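Local coordinates for sensor protein (Vibrio cholerae, PDB 3BY9) that probably works as a membrane-bound histidine kinase of a two-component system, this chain being its sensor domain, which binds succinate, at residues Q6-L9 / N10-S14; S53-I56 / D57-N60. All coordinates share one frame; numbering follows the deposited sequence. Where two conformers were deposited one is given.

Interaction 1: residues Q6-L9 / N10-S14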
# COMPACT_ATOMS: atom_id res chain seq x y z
N GLN A 6 -19.49 25.70 -4.95
CA GLN A 6 -19.80 24.64 -5.92
C GLN A 6 -18.68 24.49 -6.96
O GLN A 6 -18.33 23.39 -7.36
CB GLN A 6 -21.15 24.92 -6.63
CG GLN A 6 -21.61 23.76 -7.54
CD GLN A 6 -21.85 22.47 -6.77
OE1 GLN A 6 -22.65 22.45 -5.85
NE2 GLN A 6 -21.14 21.38 -7.14
N ALA A 7 -18.09 25.60 -7.38
CA ALA A 7 -17.02 25.56 -8.36
C ALA A 7 -15.81 24.80 -7.77
O ALA A 7 -15.14 24.06 -8.48
CB ALA A 7 -16.62 26.99 -8.76
N LEU A 8 -15.57 24.97 -6.48
CA LEU A 8 -14.46 24.26 -5.85
C LEU A 8 -14.79 22.76 -5.84
O LEU A 8 -13.94 21.92 -6.14
CB LEU A 8 -14.27 24.78 -4.44
CG LEU A 8 -13.21 24.04 -3.58
CD1 LEU A 8 -11.84 24.08 -4.32
CD2 LEU A 8 -13.08 24.73 -2.23
N LEU A 9 -16.04 22.40 -5.49
CA LEU A 9 -16.37 20.97 -5.49
C LEU A 9 -16.22 20.40 -6.90
O LEU A 9 -15.85 19.23 -7.07
CB LEU A 9 -17.83 20.76 -5.04
CG LEU A 9 -18.08 21.11 -3.58
CD1 LEU A 9 -19.60 20.90 -3.31
CD2 LEU A 9 -17.24 20.15 -2.67
N ASN A 10 -16.54 21.21 -7.91
CA ASN A 10 -16.42 20.72 -9.29
C ASN A 10 -14.97 20.47 -9.62
O ASN A 10 -14.64 19.47 -10.28
CB ASN A 10 -17.03 21.74 -10.26
CG ASN A 10 -18.56 21.82 -10.13
OD1 ASN A 10 -19.20 20.97 -9.50
ND2 ASN A 10 -19.15 22.84 -10.74
N GLU A 11 -14.10 21.39 -9.21
CA GLU A 11 -12.66 21.25 -9.46
C GLU A 11 -12.12 20.04 -8.70
O GLU A 11 -11.27 19.31 -9.20
CB GLU A 11 -11.91 22.52 -9.01
CG GLU A 11 -10.37 22.43 -9.12
CD GLU A 11 -9.84 22.04 -10.53
OE1 GLU A 11 -10.55 22.10 -11.56
OE2 GLU A 11 -8.65 21.66 -10.61
N HIS A 12 -12.63 19.82 -7.50
CA HIS A 12 -12.20 18.65 -6.74
C HIS A 12 -12.47 17.39 -7.56
O HIS A 12 -11.67 16.44 -7.55
CB HIS A 12 -13.01 18.52 -5.47
CG HIS A 12 -12.48 19.24 -4.27
ND1 HIS A 12 -11.39 20.10 -4.28
CD2 HIS A 12 -12.91 19.19 -2.99
CE1 HIS A 12 -11.19 20.54 -3.04
NE2 HIS A 12 -12.09 19.99 -2.25
N GLN A 13 -13.64 17.32 -8.20
CA GLN A 13 -13.96 16.13 -8.99
C GLN A 13 -12.94 15.91 -10.10
O GLN A 13 -12.56 14.79 -10.39
CB GLN A 13 -15.38 16.22 -9.59
CG GLN A 13 -16.48 15.99 -8.54
CD GLN A 13 -16.34 14.63 -7.87
OE1 GLN A 13 -16.38 13.61 -8.55
NE2 GLN A 13 -16.18 14.62 -6.55
N SER A 14 -12.47 17.00 -10.71
CA SER A 14 -11.48 16.87 -11.76
C SER A 14 -10.12 16.46 -11.19
O SER A 14 -9.37 15.68 -11.81
CB SER A 14 -11.37 18.18 -12.52
OG SER A 14 -12.52 18.37 -13.32
O HOH W 1 -16.33 17.27 -5.27
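Gln6 and Asn10, one helical turn apart, are joined twice. In the backbone, Asn10 N donates to Gln6 O at 2.9 Å. In the side chains, Gln6 NE2 donates to Asn10 OD1 at 3.1 Å. This second bond is close to straight (163°). Asn10 OD1 lies in the amide plane of Gln6, but NE2 sits above the carbonyl plane of Asn10 and misses its lone pairs. The two amides are turned 42° against each other. Gln6 reaches Asn10 because its CG is anti to the backbone N (chi1 -173°) and the chain then bends at chi2. The backbone ladder continues with Glu11 N to Ala7 O and His12 N to Leu8 O, the latter at 2.8 Å. Leu9 O accepts Gln13 N at 3.1 Å and also a water, 2.7 Å from it. The same water accepts from Gln13 NE2. The other end of that amide, OE1, is held by Arg243. This is helix 5-27, which lies against the four-stranded one of the sensor domain's two antiparallel sheets. Leu8 and His12 touch strands 238-245 and 250-257, and Leu9 packs on Ile239 and Ser241 of the first. Leu8 CG sits over one face of the His12 ring, offset toward its rim, and Leu8 CD1 is 3.8 Å from His12 CE1. Glu11 OE2 forms a salt bridge with Arg18, about two turns on.

Interaction 2: residues S53-I56 / D57-N60; sequences SAQI and DITN
Ile56 meets Asn60 one turn further along the helix. Its CG2 methyl is anti to the backbone N (chi1 -66°, which puts CG1 beside that nitrogen), and this brings it 3.7 Å from Asn60 ND2. The two side chains lie slantwise to each other. In the backbone of the same turn, Asn60 N donates to Ile56 O at 2.8 Å. The Asn60 amide also leans over this carbonyl, with Asn60 CG 3.3 Å from Ile56 O. At its far end Asn60 OD1 accepts from Ser87 N, which ties the side chain to strand 84-87.

Asp57 folds back over the preceding turn. Its N donates to Ser53 O at 2.9 Å. In one of its two conformers, Asp57 CG lies 3.1 Å from Ser53 O, and both carboxylate oxygens, OD1 and OD2, lie 3.3 Å from that Ser53 O without bonding to it. The second conformer makes this placement tentative. A water between Asp57 OD1 and Ser53 OG is a doubtful bridge, being weak on the serine side and resting on one Asp57 conformer on the other.

These residues form the first turns of helix 53-70, which packs against helix 41-48 and against edge strand 84-87 of the five-stranded antiparallel sheet. At the helix start, Gln55 N is bonded to Asn52 OD1.

Gln55 reaches Thr59 across one turn. Its chain bends at chi2 (66°) and carries NE2 to Thr59 OG1, 3.2 Å away, in a bond close to straight (163°). Thr59 OG1 lies close to the amide plane of Gln55. This buried hydroxyl has a second partner in Glu42 O, so it links the turn to helix 41-48. Gln55 NE2 also passes 4.0 Å from Ile58 CG2. The Ile58 side chain continues onto Glu42, while Ile56 and Thr59 both rest on Ala46.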
# COMPACT_ATOMS: atom_id res chain seq x y z
N SER A 53 21.93 -24.45 -2.55
CA SER A 53 22.47 -23.11 -2.65
C SER A 53 22.77 -22.61 -4.06
O SER A 53 22.64 -21.43 -4.33
CB SER A 53 23.74 -22.95 -1.77
OG SER A 53 24.77 -23.80 -2.23
N ALA A 54 23.17 -23.50 -4.97
CA ALA A 54 23.45 -23.06 -6.32
C ALA A 54 22.14 -22.60 -6.98
O ALA A 54 22.12 -21.65 -7.75
CB ALA A 54 24.06 -24.19 -7.13
N GLN A 55 21.08 -23.33 -6.71
CA GLN A 55 19.76 -22.93 -7.28
C GLN A 55 19.27 -21.61 -6.70
O GLN A 55 18.76 -20.74 -7.43
CB GLN A 55 18.72 -24.01 -7.03
CG GLN A 55 17.32 -23.61 -7.60
CD GLN A 55 17.34 -23.54 -9.10
OE1 GLN A 55 17.66 -24.55 -9.77
NE2 GLN A 55 17.05 -22.36 -9.66
N ILE A 56 19.43 -21.44 -5.39
CA ILE A 56 18.97 -20.19 -4.78
C ILE A 56 19.80 -19.05 -5.36
O ILE A 56 19.27 -17.94 -5.55
CB ILE A 56 19.11 -20.30 -3.22
CG1 ILE A 56 18.12 -21.37 -2.71
CG2 ILE A 56 18.90 -18.93 -2.55
CD1 ILE A 56 16.62 -21.12 -3.04
N ASP A 57 21.08 -19.30 -5.64
CA ASP A 57 21.93 -18.27 -6.24
C ASP A 57 21.34 -17.84 -7.59
O ASP A 57 21.21 -16.64 -7.88
CB ASP A 57 23.35 -18.82 -6.47
CG ASP A 57 24.14 -18.91 -5.20
OD1 ASP A 57 25.20 -19.58 -5.21
OD2 ASP A 57 23.72 -18.30 -4.19
N ILE A 58 20.99 -18.81 -8.42
CA ILE A 58 20.42 -18.51 -9.73
C ILE A 58 19.12 -17.70 -9.55
O ILE A 58 18.89 -16.68 -10.24
CB ILE A 58 20.08 -19.81 -10.49
CG1 ILE A 58 21.37 -20.40 -11.08
CG2 ILE A 58 19.06 -19.53 -11.62
CD1 ILE A 58 21.24 -21.87 -11.45
N THR A 59 18.26 -18.17 -8.66
CA THR A 59 16.95 -17.51 -8.48
C THR A 59 17.06 -16.10 -7.90
O THR A 59 16.37 -15.19 -8.35
CB THR A 59 16.03 -18.41 -7.69
OG1 THR A 59 15.98 -19.68 -8.37
CG2 THR A 59 14.60 -17.81 -7.65
N ASN A 60 17.96 -15.92 -6.94
CA ASN A 60 18.18 -14.59 -6.38
C ASN A 60 18.60 -13.60 -7.45
O ASN A 60 18.11 -12.47 -7.51
CB ASN A 60 19.33 -14.62 -5.37
CG ASN A 60 18.91 -15.08 -3.99
OD1 ASN A 60 17.74 -15.03 -3.59
ND2 ASN A 60 19.92 -15.46 -3.21
O HOH W 2 26.43 -21.64 -4.35

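How the interactions relate
The centres of interactions 1 and 2 lie 54 Å apart, their nearest atoms about 40 Å, and they sit on opposite sides of the chain's centre. Interaction 1 comes first in the chain, on the long helix along the four-stranded sheet. Interaction 2 belongs to the part built on the five-stranded sheet. That part also holds residues that bind succinate, such as Arg104, Tyr131 and Lys149, although none is bound in this model. The Leu8 side chain is about 7 Å from that of calcium-binding Lys258 and about 11 Å from a calcium ion. The Thr59 side chain is about 8 Å from that of calcium-binding Asp40 and about 13 Å from an ion. Neither contact supplies a calcium ligand.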